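Local coordinates for ribosomal protein S2-related protein (Deinococcus radiodurans, PDB 2JH3), which binds a 4Fe-4S cluster and may act as a sirohydrochlorin ferrochelatase, at residues V58-A63 and Y372-E377; R4-I9 and D42-G47; D66-P71 and R111-L116; P53-V58 and T82-E87. One frame throughout, in Å; residues are numbered along the deposited sequence.

Overall arrangement
From the N terminus, contact 2 comes first. It closes the loop through helix 18-35 by setting strand 43-48 beside strand 5-10. The loop after strand 43-48 then supplies P53-V58 to contact 4 and V58-A63 to contact 1, which share V58. Contact 3 pairs strand 66-71 with the end of strand 108-112, so contacts 2 and 3 build one sheet, joined through strand 5-10. Contact 4 ties the loop to helix 78-88 and crosses contact 3 in chain order. Contact 1 spans 308 residues and joins this CbiX region to the DR2241 stabilising domain. It encloses contact 3 and crosses contact 4.

Contact 1. Residues V58-A63 and Y372-E377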
loop_
_atom_site.group_PDB
_atom_site.type_symbol
_atom_site.label_atom_id
_atom_site.label_comp_id
_atom_site.label_asym_id
_atom_site.label_seq_id
_atom_site.Cartn_x
_atom_site.Cartn_y
_atom_site.Cartn_z
ATOM N N VAL A 58 7.470 17.371 16.881
ATOM C CA VAL A 58 8.878 17.794 17.027
ATOM C C VAL A 58 9.284 18.175 18.469
ATOM O O VAL A 58 10.350 17.791 18.912
ATOM C CB VAL A 58 9.265 18.912 16.021
ATOM C CG1 VAL A 58 8.619 20.230 16.393
ATOM C CG2 VAL A 58 10.777 18.967 15.922
ATOM N N LEU A 59 8.412 18.799 19.248
ATOM C CA LEU A 59 8.849 19.244 20.577
ATOM C C LEU A 59 9.021 18.093 21.582
ATOM O O LEU A 59 9.839 18.162 22.502
ATOM C CB LEU A 59 7.901 20.312 21.134
ATOM C CG LEU A 59 8.093 21.705 20.495
ATOM C CD1 LEU A 59 7.187 22.741 21.160
ATOM C CD2 LEU A 59 9.546 22.125 20.577
ATOM N N ARG A 60 8.297 17.008 21.343
ATOM C CA ARG A 60 8.422 15.774 22.151
ATOM C C ARG A 60 9.723 15.032 21.819
ATOM O O ARG A 60 10.179 14.195 22.562
ATOM C CB ARG A 60 7.169 14.896 21.892
ATOM C CG ARG A 60 7.450 13.805 20.905
ATOM C CD ARG A 60 6.339 12.759 20.829
ATOM N NE ARG A 60 5.346 13.071 19.802
ATOM C CZ ARG A 60 4.096 13.476 20.037
ATOM N NH1 ARG A 60 3.658 13.612 21.286
ATOM N NH2 ARG A 60 3.274 13.716 19.000
ATOM N N THR A 61 10.345 15.357 20.688
ATOM C CA THR A 61 11.581 14.752 20.346
ATOM C C THR A 61 12.811 15.485 20.885
ATOM O O THR A 61 13.915 14.998 20.695
ATOM C CB THR A 61 11.737 14.553 18.835
ATOM O OG1 THR A 61 12.088 15.766 18.189
ATOM C CG2 THR A 61 10.461 13.983 18.218
ATOM N N VAL A 62 12.647 16.664 21.487
ATOM C CA VAL A 62 13.814 17.481 21.840
ATOM C C VAL A 62 14.354 17.028 23.190
ATOM O O VAL A 62 13.595 16.714 24.100
ATOM C CB VAL A 62 13.574 19.040 21.744
ATOM C CG1 VAL A 62 12.702 19.419 20.554
ATOM C CG2 VAL A 62 13.041 19.536 22.902
ATOM N N ALA A 63 15.664 16.938 23.253
ATOM C CA ALA A 63 16.354 16.330 24.306
ATOM C C ALA A 63 16.511 17.228 25.525
ATOM O O ALA A 63 16.603 16.703 26.636
ATOM C CB ALA A 63 17.723 15.841 23.820
ATOM N N TYR A 372 12.143 6.871 12.158
ATOM C CA TYR A 372 10.788 6.741 12.665
ATOM C C TYR A 372 10.477 7.852 13.704
ATOM O O TYR A 372 10.399 7.601 14.894
ATOM C CB TYR A 372 10.571 5.366 13.333
ATOM C CG TYR A 372 10.319 4.116 12.470
ATOM C CD1 TYR A 372 9.265 4.073 11.551
ATOM C CD2 TYR A 372 11.073 2.969 12.643
ATOM C CE1 TYR A 372 8.998 2.956 10.833
ATOM C CE2 TYR A 372 10.822 1.810 11.900
ATOM C CZ TYR A 372 9.720 1.795 11.032
ATOM O OH TYR A 372 9.385 0.699 10.218
ATOM N N PRO A 373 10.251 9.078 13.242
ATOM C CA PRO A 373 9.985 10.230 14.128
ATOM C C PRO A 373 8.888 10.012 15.137
ATOM O O PRO A 373 7.825 9.563 14.780
ATOM C CB PRO A 373 9.553 11.310 13.157
ATOM C CG PRO A 373 10.129 10.942 11.951
ATOM C CD PRO A 373 10.220 9.501 11.841
ATOM N N ALA A 374 9.223 10.288 16.409
ATOM C CA ALA A 374 8.320 10.297 17.539
ATOM C C ALA A 374 7.859 8.952 18.031
ATOM O O ALA A 374 7.229 8.895 19.050
ATOM C CB ALA A 374 7.078 11.240 17.314
ATOM N N VAL A 375 8.235 7.880 17.341
ATOM C CA VAL A 375 7.787 6.569 17.684
ATOM C C VAL A 375 8.348 6.131 19.050
ATOM O O VAL A 375 7.665 5.524 19.834
ATOM C CB VAL A 375 8.115 5.577 16.518
ATOM C CG1 VAL A 375 7.932 4.172 16.932
ATOM C CG2 VAL A 375 7.239 5.863 15.301
ATOM N N ILE A 376 9.630 6.351 19.304
ATOM C CA ILE A 376 10.213 5.912 20.581
ATOM C C ILE A 376 9.556 6.579 21.826
ATOM O O ILE A 376 9.120 5.905 22.748
ATOM C CB ILE A 376 11.786 6.147 20.589
ATOM C CG1 ILE A 376 12.535 5.149 19.675
ATOM C CG2 ILE A 376 12.306 6.167 22.012
ATOM C CD1 ILE A 376 12.086 3.891 19.624
ATOM N N GLU A 377 9.406 7.889 21.749
ATOM C CA GLU A 377 8.868 8.719 22.798
ATOM C C GLU A 377 7.372 8.431 23.044
ATOM O O GLU A 377 6.904 8.396 24.177
ATOM C CB GLU A 377 9.044 10.174 22.338
ATOM C CG GLU A 377 10.526 10.668 22.221
ATOM C CD GLU A 377 11.123 10.611 20.826
ATOM O OE1 GLU A 377 10.579 9.921 19.981
ATOM O OE2 GLU A 377 12.195 11.211 20.605
#
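A374 and E377 meet R60 and T61 across a buried contact. P373 leads into A374, the N-cap position of helix 375-383. The methyl of A374 points toward R60, and its CB lies 3.5 Å from R60 NE, at the edge of the guanidinium and near its plane. The bent arginine chain passes on, and its NH2 forms a salt bridge with E378. One turn on, E377 returns to the contact. Its CB packs 4.0 Å from R60 CD, and its CG sits 3.6 Å from R60 O. The chain bends at chi2 (97°), which brings OE2 over the T61 backbone, 3.6 Å from T61 CA. OE2 takes its hydrogen bond from W281 NE1, not from T61. T61 OG1 instead turns back to V58 O at 2.8 Å, within its own turn. With a leucine at E377, W281 NE1 is likely to lose its acceptor. T61 and V62 rest on strand 43-48, V58 and V62 on strand 5-10. The 58-63 turn thus lies between these strands and helix 375-383, whose E377 and I376 pack on helix 275-290; A63 also touches H277 there.

Contact 2. Residues R4-I9 and D42-G47; sequences RSLVLI and DEVLEG
S5 and E43 are joined through their side chains. The S5 hydroxyl OG donates to E43 OE2 at 2.7 Å, meeting the carboxylate on its anti side, 18° out of plane. E43 holds CG between its backbone N and carbonyl carbon (chi1 79°), and the extended chain beyond carries the carboxylate back to S5. The same OE2 accepts from A63 N, while OE1 pairs with R365. Replacing E43 by a valine is likely to strand R365 without its charge partner and to take the acceptor from the S5 hydroxyl and A63 N. At the start, D42 OD2 uses its anti lone pair to accept from R4 N at 2.7 Å, and D42 N donates back to R4 O. L6 CD2 packs 4.3 Å from V44 CG2 on the face that also carries L8. V7 CG2 meets L45 CB on the other face. I9 turns CD1 over G47, 3.9 Å from G47 CA, where a side chain would be tight. Between the chains, L6 N, L45 N, L8 N and G47 N donate in alternation, with G47 N 2.8 Å from L8 O. This is parallel pairing between the two strands of a beta-alpha-beta crossover through helix 18-35, in a chelatase-type domain.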
loop_
_atom_site.group_PDB
_atom_site.type_symbol
_atom_site.label_atom_id
_atom_site.label_comp_id
_atom_site.label_asym_id
_atom_site.label_seq_id
_atom_site.Cartn_x
_atom_site.Cartn_y
_atom_site.Cartn_z
ATOM N N ARG A 4 21.294 23.129 25.147
ATOM C CA ARG A 4 20.221 23.640 24.311
ATOM C C ARG A 4 20.014 22.968 22.958
ATOM O O ARG A 4 20.942 22.470 22.350
ATOM C CB ARG A 4 20.290 25.154 24.176
ATOM C CG ARG A 4 21.584 25.775 23.723
ATOM C CD ARG A 4 21.368 27.298 23.421
ATOM N NE ARG A 4 21.293 28.201 24.572
ATOM C CZ ARG A 4 20.550 29.339 24.647
ATOM N NH1 ARG A 4 19.728 29.735 23.649
ATOM N NH2 ARG A 4 20.586 30.086 25.769
ATOM N N SER A 5 18.751 22.963 22.526
ATOM C CA SER A 5 18.355 22.312 21.262
ATOM C C SER A 5 17.949 23.365 20.219
ATOM O O SER A 5 17.288 24.374 20.510
ATOM C CB SER A 5 17.131 21.340 21.457
ATOM O OG SER A 5 17.274 20.435 22.562
ATOM N N LEU A 6 18.290 23.090 18.976
ATOM C CA LEU A 6 17.848 23.964 17.868
ATOM C C LEU A 6 16.914 23.102 17.037
ATOM O O LEU A 6 17.232 21.972 16.761
ATOM C CB LEU A 6 19.065 24.360 17.059
ATOM C CG LEU A 6 18.802 25.180 15.794
ATOM C CD1 LEU A 6 18.074 26.517 16.130
ATOM C CD2 LEU A 6 20.131 25.429 15.182
ATOM N N VAL A 7 15.752 23.624 16.714
ATOM C CA VAL A 7 14.795 22.962 15.856
ATOM C C VAL A 7 14.590 23.797 14.609
ATOM O O VAL A 7 14.238 24.961 14.698
ATOM C CB VAL A 7 13.471 22.839 16.539
ATOM C CG1 VAL A 7 12.400 22.339 15.581
ATOM C CG2 VAL A 7 13.604 21.929 17.773
ATOM N N LEU A 8 14.920 23.218 13.453
ATOM C CA LEU A 8 14.606 23.814 12.136
ATOM C C LEU A 8 13.291 23.294 11.535
ATOM O O LEU A 8 13.059 22.053 11.453
ATOM C CB LEU A 8 15.775 23.554 11.181
ATOM C CG LEU A 8 17.157 23.999 11.628
ATOM C CD1 LEU A 8 18.110 23.836 10.491
ATOM C CD2 LEU A 8 17.176 25.401 12.154
ATOM N N ILE A 9 12.435 24.215 11.084
ATOM C CA ILE A 9 11.098 23.891 10.548
ATOM C C ILE A 9 11.000 24.196 9.075
ATOM O O ILE A 9 11.194 25.354 8.640
ATOM C CB ILE A 9 9.954 24.713 11.181
ATOM C CG1 ILE A 9 9.958 24.569 12.687
ATOM C CG2 ILE A 9 8.613 24.296 10.595
ATOM C CD1 ILE A 9 9.862 23.154 13.111
ATOM N N ASP A 42 23.424 21.882 21.408
ATOM C CA ASP A 42 23.852 20.490 21.634
ATOM C C ASP A 42 23.180 19.429 20.751
ATOM O O ASP A 42 23.604 18.266 20.783
ATOM C CB ASP A 42 23.629 20.141 23.102
ATOM C CG ASP A 42 24.372 21.136 23.995
ATOM O OD1 ASP A 42 25.584 20.922 24.112
ATOM O OD2 ASP A 42 23.752 22.159 24.403
ATOM N N GLU A 43 22.169 19.842 19.981
ATOM C CA GLU A 43 21.512 19.034 18.995
ATOM C C GLU A 43 20.779 19.947 17.998
ATOM O O GLU A 43 20.477 21.119 18.321
ATOM C CB GLU A 43 20.521 18.047 19.642
ATOM C CG GLU A 43 19.186 18.651 20.039
ATOM C CD GLU A 43 18.251 17.646 20.603
ATOM O OE1 GLU A 43 18.461 16.437 20.357
ATOM O OE2 GLU A 43 17.317 18.050 21.305
ATOM N N VAL A 44 20.533 19.399 16.804
ATOM C CA VAL A 44 19.783 20.072 15.731
ATOM C C VAL A 44 18.747 19.080 15.214
ATOM O O VAL A 44 19.066 17.939 14.806
ATOM C CB VAL A 44 20.697 20.572 14.601
ATOM C CG1 VAL A 44 19.927 21.328 13.567
ATOM C CG2 VAL A 44 21.836 21.435 15.160
ATOM N N LEU A 45 17.500 19.471 15.338
ATOM C CA LEU A 45 16.393 18.639 14.939
ATOM C C LEU A 45 15.605 19.308 13.798
ATOM O O LEU A 45 15.771 20.536 13.516
ATOM C CB LEU A 45 15.505 18.371 16.156
ATOM C CG LEU A 45 16.206 17.568 17.295
ATOM C CD1 LEU A 45 15.211 17.298 18.385
ATOM C CD2 LEU A 45 16.828 16.227 16.905
ATOM N N GLU A 46 14.733 18.509 13.180
ATOM C CA GLU A 46 13.909 18.957 12.060
ATOM C C GLU A 46 12.452 18.774 12.356
ATOM O O GLU A 46 12.038 17.814 13.031
ATOM C CB GLU A 46 14.225 18.153 10.818
ATOM C CG GLU A 46 15.612 18.340 10.366
ATOM C CD GLU A 46 16.106 17.172 9.497
ATOM O OE1 GLU A 46 15.296 16.664 8.705
ATOM O OE2 GLU A 46 17.292 16.827 9.551
ATOM N N GLY A 47 11.641 19.689 11.854
ATOM C CA GLY A 47 10.216 19.462 11.803
ATOM C C GLY A 47 9.592 20.033 10.532
ATOM O O GLY A 47 10.157 20.944 9.895
#

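Contact 3. Residues D66-P71 and R111-L116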
loop_
_atom_site.group_PDB
_atom_site.type_symbol
_atom_site.label_atom_id
_atom_site.label_comp_id
_atom_site.label_asym_id
_atom_site.label_seq_id
_atom_site.Cartn_x
_atom_site.Cartn_y
_atom_site.Cartn_z
ATOM N N ASP A 66 15.629 23.800 26.917
ATOM C CA ASP A 66 15.775 25.086 26.243
ATOM C C ASP A 66 15.826 24.864 24.738
ATOM O O ASP A 66 16.734 24.221 24.215
ATOM C CB ASP A 66 17.067 25.768 26.694
ATOM C CG ASP A 66 17.258 27.159 26.072
ATOM O OD1 ASP A 66 16.995 28.145 26.805
ATOM O OD2 ASP A 66 17.696 27.278 24.886
ATOM N N VAL A 67 14.823 25.385 24.045
ATOM C CA VAL A 67 14.700 25.124 22.593
ATOM C C VAL A 67 14.487 26.399 21.791
ATOM O O VAL A 67 13.775 27.321 22.226
ATOM C CB VAL A 67 13.589 24.052 22.329
ATOM C CG1 VAL A 67 12.294 24.554 22.646
ATOM C CG2 VAL A 67 13.582 23.565 20.856
ATOM N N THR A 68 15.178 26.479 20.657
ATOM C CA THR A 68 15.027 27.609 19.721
ATOM C C THR A 68 14.474 26.975 18.446
ATOM O O THR A 68 15.033 25.966 17.959
ATOM C CB THR A 68 16.391 28.320 19.436
ATOM O OG1 THR A 68 16.955 28.749 20.651
ATOM C CG2 THR A 68 16.191 29.536 18.540
ATOM N N VAL A 69 13.376 27.530 17.957
ATOM C CA VAL A 69 12.708 27.027 16.763
ATOM C C VAL A 69 12.838 28.097 15.674
ATOM O O VAL A 69 12.269 29.183 15.819
ATOM C CB VAL A 69 11.245 26.741 17.030
ATOM C CG1 VAL A 69 10.518 26.234 15.835
ATOM C CG2 VAL A 69 11.124 25.697 18.184
ATOM N N VAL A 70 13.554 27.750 14.616
ATOM C CA VAL A 70 13.679 28.650 13.428
ATOM C C VAL A 70 12.920 28.119 12.204
ATOM O O VAL A 70 13.257 27.042 11.671
ATOM C CB VAL A 70 15.152 28.833 13.024
ATOM C CG1 VAL A 70 15.312 29.822 11.763
ATOM C CG2 VAL A 70 15.992 29.358 14.202
ATOM N N PRO A 71 11.973 28.907 11.666
ATOM C CA PRO A 71 11.364 28.585 10.390
ATOM C C PRO A 71 12.241 28.799 9.145
ATOM O O PRO A 71 12.551 29.945 8.802
ATOM C CB PRO A 71 10.131 29.539 10.330
ATOM C CG PRO A 71 9.923 29.969 11.718
ATOM C CD PRO A 71 11.318 30.082 12.253
ATOM N N ARG A 111 11.668 29.304 22.335
ATOM C CA ARG A 111 11.716 30.587 21.596
ATOM C C ARG A 111 11.535 30.315 20.092
ATOM O O ARG A 111 12.319 29.596 19.477
ATOM C CB ARG A 111 13.057 31.264 21.860
ATOM C CG ARG A 111 13.161 32.662 21.373
ATOM C CD ARG A 111 14.446 33.326 21.953
ATOM N NE ARG A 111 15.180 33.872 20.828
ATOM C CZ ARG A 111 16.316 33.391 20.342
ATOM N NH1 ARG A 111 16.955 32.361 20.899
ATOM N NH2 ARG A 111 16.813 33.987 19.277
ATOM N N TYR A 112 10.482 30.889 19.552
ATOM C CA TYR A 112 10.112 30.829 18.143
ATOM C C TYR A 112 10.582 32.103 17.452
ATOM O O TYR A 112 10.177 33.221 17.822
ATOM C CB TYR A 112 8.601 30.647 18.030
ATOM C CG TYR A 112 8.038 30.552 16.621
ATOM C CD1 TYR A 112 8.237 29.421 15.843
ATOM C CD2 TYR A 112 7.297 31.587 16.066
ATOM C CE1 TYR A 112 7.697 29.317 14.567
ATOM C CE2 TYR A 112 6.755 31.478 14.772
ATOM C CZ TYR A 112 6.966 30.332 14.040
ATOM O OH TYR A 112 6.477 30.192 12.749
ATOM N N THR A 113 11.495 31.952 16.494
ATOM C CA THR A 113 12.093 33.126 15.841
ATOM C C THR A 113 11.293 33.568 14.594
ATOM O O THR A 113 10.353 32.901 14.125
ATOM C CB THR A 113 13.554 32.899 15.416
ATOM O OG1 THR A 113 13.639 32.050 14.244
ATOM C CG2 THR A 113 14.385 32.269 16.521
ATOM N N ARG A 114 11.719 34.715 14.064
ATOM C CA ARG A 114 11.308 35.178 12.767
ATOM C C ARG A 114 11.837 34.191 11.787
ATOM O O ARG A 114 12.794 33.435 12.059
ATOM C CB ARG A 114 11.861 36.595 12.540
ATOM C CG ARG A 114 11.181 37.572 13.436
ATOM C CD ARG A 114 11.679 39.016 13.167
ATOM N NE ARG A 114 11.218 39.527 11.866
ATOM C CZ ARG A 114 11.537 40.737 11.377
ATOM N NH1 ARG A 114 12.344 41.557 12.065
ATOM N NH2 ARG A 114 11.097 41.096 10.182
ATOM N N PRO A 115 11.199 34.133 10.630
ATOM C CA PRO A 115 11.662 33.256 9.587
ATOM C C PRO A 115 12.947 33.642 8.891
ATOM O O PRO A 115 13.313 34.846 8.833
ATOM C CB PRO A 115 10.501 33.247 8.619
ATOM C CG PRO A 115 9.611 34.321 9.020
ATOM C CD PRO A 115 9.974 34.859 10.273
ATOM N N LEU A 116 13.620 32.625 8.354
ATOM C CA LEU A 116 14.891 32.776 7.603
ATOM C C LEU A 116 14.786 33.946 6.665
ATOM O O LEU A 116 15.658 34.814 6.631
ATOM C CB LEU A 116 15.151 31.524 6.795
ATOM C CG LEU A 116 16.362 31.534 5.895
ATOM C CD1 LEU A 116 17.585 31.810 6.759
ATOM C CD2 LEU A 116 16.535 30.253 5.186
#
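Parallel strand pairing, in the mixed sheet of the first CbiX region, joins strand 66-71 to the end of strand 108-112 at R111 and Y112. R111 N donates to V67 O at 2.9 Å, V69 N to R111 O, and T113 N to V69 O. The bond from T113 N is nearly straight, with an N-H...O angle of 175°. Beyond it the second chain has left the strand, yet L116 N still reaches P71 O at 2.9 Å.

The side chains alternate between the two faces. T68 and R111 lie side by side and point the same way, with R111 NH1 3.6 Å from T68 OG1, which is not a hydrogen bond. The guanidinium is held by others: R111 NH2 donates to A261 O and NE to G99 O. On the other face, CG of Y112 stands opposite its backbone N (chi1 -179°), which sends the ring forward along the first strand. V69 CG1 meets the ring edge, in plane, 3.9 Å from Y112 CD1. P71 CG lies 3.7 Å from Y112 CE1, and the ring's OH bonds to T80 O. T113 puts OG1 against V70, 3.6 Å from V70 CG2, while bonding to R114 O. Its methyl CG2 touches T68 CG2. P71 CB also packs on P115 CB at 4.1 Å.

V67 O, V69 N, V69 O and P71 O are thus bonded across this contact, while T68 and V70 turn their backbone bonds to S5 and V7. P71 has no N-H to give, and its ring packs against T113 and Y112. R111 NE and NH2 and Y112 OH are met by carbonyl oxygens, which suits their buried setting.

Contact 4. Residues P53-V58 and T82-E87; sequences PGLRQV and TVLPRE
L55 and R56 reach E87 through similar first torsions: both hold CG beside the backbone N (chi1 -60° and -53°). L55 runs on extended, and its CD1 branch reaches the side chains of helix 78-88. R56 instead folds at chi2 and chi3 and curls back to the helix backbone.

L55 CD1 touches E87 CB at 3.6 Å and L84 CD2 at 3.9 Å, so one methyl fills the groove between residues a turn apart. The L55 and E87 side chains cross at about a right angle. The L55 and L84 side chains cross obliquely.

R56 NH1 donates to E87 O at 3.1 Å, with an N-H...O angle of 156°. The donor sits out of the carbonyl plane. R56 CD is also 3.1 Å from E87 O, beside the bonded NH1. The carboxylate of E87 is not the partner of this arginine. R56 NE makes its salt bridge with E452, while E87 OE2 pairs with R398. OE2 also receives a weak, long bond from R86 NH2 at 3.4 Å, met in the plane of that guanidinium, whose NH1 bonds to T400 OG1. The carboxylates of E452 and E87 probably help to balance R56 and R398, whose guanidinium groups lie close together.

The turn is braced by its own bonds. G54 N donates to Q57 OE1 at 2.9 Å, and G54 O accepts from both Q57 N and V58 N. L55 and L84 both also rest on I9 of strand 5-10. The contact is therefore loop-to-helix packing over one face of the chelatase-like sheet, with the R56 side chain about 8 Å from that of the cluster ligand C454.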
loop_
_atom_site.group_PDB
_atom_site.type_symbol
_atom_site.label_atom_id
_atom_site.label_comp_id
_atom_site.label_asym_id
_atom_site.label_seq_id
_atom_site.Cartn_x
_atom_site.Cartn_y
_atom_site.Cartn_z
ATOM N N PRO A 53 9.306 14.400 10.575
ATOM C CA PRO A 53 8.747 14.753 11.879
ATOM C C PRO A 53 7.842 15.936 11.736
ATOM O O PRO A 53 8.244 16.911 11.072
ATOM C CB PRO A 53 9.974 15.202 12.714
ATOM C CG PRO A 53 11.183 14.858 11.949
ATOM C CD PRO A 53 10.764 14.586 10.521
ATOM N N GLY A 54 6.661 15.853 12.295
ATOM C CA GLY A 54 5.637 16.846 12.084
ATOM C C GLY A 54 5.705 17.897 13.191
ATOM O O GLY A 54 6.368 17.710 14.223
ATOM N N LEU A 55 5.009 19.013 12.974
ATOM C CA LEU A 55 4.951 20.104 13.968
ATOM C C LEU A 55 4.353 19.677 15.314
ATOM O O LEU A 55 4.717 20.219 16.370
ATOM C CB LEU A 55 4.140 21.288 13.421
ATOM C CG LEU A 55 4.714 21.923 12.128
ATOM C CD1 LEU A 55 3.749 23.008 11.643
ATOM C CD2 LEU A 55 6.096 22.427 12.342
ATOM N N ARG A 56 3.422 18.732 15.267
ATOM C CA ARG A 56 2.824 18.164 16.478
ATOM C C ARG A 56 3.727 17.209 17.227
ATOM O O ARG A 56 3.409 16.822 18.351
ATOM C CB ARG A 56 1.501 17.426 16.135
ATOM C CG ARG A 56 0.452 18.288 15.331
ATOM C CD ARG A 56 -0.113 19.450 16.187
ATOM N NE ARG A 56 -0.955 18.990 17.288
ATOM C CZ ARG A 56 -1.561 19.746 18.186
ATOM N NH1 ARG A 56 -1.331 21.039 18.232
ATOM N NH2 ARG A 56 -2.384 19.201 19.061
ATOM N N GLN A 57 4.804 16.778 16.595
ATOM C CA GLN A 57 5.685 15.749 17.126
ATOM C C GLN A 57 6.987 16.359 17.596
ATOM O O GLN A 57 7.597 15.908 18.552
ATOM C CB GLN A 57 5.992 14.747 15.988
ATOM C CG GLN A 57 4.768 14.110 15.355
ATOM C CD GLN A 57 5.218 13.069 14.330
ATOM O OE1 GLN A 57 6.158 13.337 13.544
ATOM N NE2 GLN A 57 4.675 11.853 14.426
ATOM N N VAL A 58 7.470 17.371 16.881
ATOM C CA VAL A 58 8.878 17.794 17.027
ATOM C C VAL A 58 9.284 18.175 18.469
ATOM O O VAL A 58 10.350 17.791 18.912
ATOM C CB VAL A 58 9.265 18.912 16.021
ATOM C CG1 VAL A 58 8.619 20.230 16.393
ATOM C CG2 VAL A 58 10.777 18.967 15.922
ATOM N N THR A 82 0.784 32.495 11.742
ATOM C CA THR A 82 -0.423 31.823 12.227
ATOM C C THR A 82 -0.383 30.285 12.218
ATOM O O THR A 82 -0.584 29.666 13.274
ATOM C CB THR A 82 -1.620 32.443 11.528
ATOM O OG1 THR A 82 -1.620 33.849 11.887
ATOM C CG2 THR A 82 -2.946 31.762 11.910
ATOM N N VAL A 83 -0.041 29.679 11.098
ATOM C CA VAL A 83 -0.125 28.223 10.953
ATOM C C VAL A 83 0.908 27.527 11.803
ATOM O O VAL A 83 0.562 26.653 12.495
ATOM C CB VAL A 83 0.039 27.799 9.474
ATOM C CG1 VAL A 83 0.086 26.240 9.267
ATOM C CG2 VAL A 83 -1.086 28.423 8.597
ATOM N N LEU A 84 2.200 27.874 11.697
ATOM C CA LEU A 84 3.239 27.122 12.432
ATOM C C LEU A 84 3.050 27.240 13.933
ATOM O O LEU A 84 3.078 26.207 14.640
ATOM C CB LEU A 84 4.682 27.475 11.983
ATOM C CG LEU A 84 4.975 27.466 10.452
ATOM C CD1 LEU A 84 6.430 27.745 10.097
ATOM C CD2 LEU A 84 4.473 26.260 9.683
ATOM N N PRO A 85 2.806 28.464 14.448
ATOM C CA PRO A 85 2.540 28.653 15.869
ATOM C C PRO A 85 1.319 27.881 16.375
ATOM O O PRO A 85 1.394 27.260 17.410
ATOM C CB PRO A 85 2.360 30.173 15.998
ATOM C CG PRO A 85 3.063 30.710 14.897
ATOM C CD PRO A 85 2.851 29.771 13.759
ATOM N N ARG A 86 0.255 27.838 15.604
ATOM C CA ARG A 86 -0.953 27.056 15.934
ATOM C C ARG A 86 -0.687 25.546 16.013
ATOM O O ARG A 86 -1.183 24.891 16.875
ATOM C CB ARG A 86 -1.935 27.291 14.825
ATOM C CG ARG A 86 -3.302 26.891 14.979
ATOM C CD ARG A 86 -3.972 27.310 13.638
ATOM N NE ARG A 86 -3.677 26.285 12.661
ATOM C CZ ARG A 86 -3.853 26.302 11.344
ATOM N NH1 ARG A 86 -4.289 27.371 10.665
ATOM N NH2 ARG A 86 -3.537 25.142 10.707
ATOM N N GLU A 87 0.071 24.994 15.070
ATOM C CA GLU A 87 0.346 23.575 15.086
ATOM C C GLU A 87 1.365 23.214 16.182
ATOM O O GLU A 87 1.232 22.199 16.898
ATOM C CB GLU A 87 0.834 23.164 13.728
ATOM C CG GLU A 87 -0.229 23.345 12.635
ATOM C CD GLU A 87 -1.425 22.381 12.846
ATOM O OE1 GLU A 87 -1.211 21.144 12.846
ATOM O OE2 GLU A 87 -2.557 22.848 13.001
#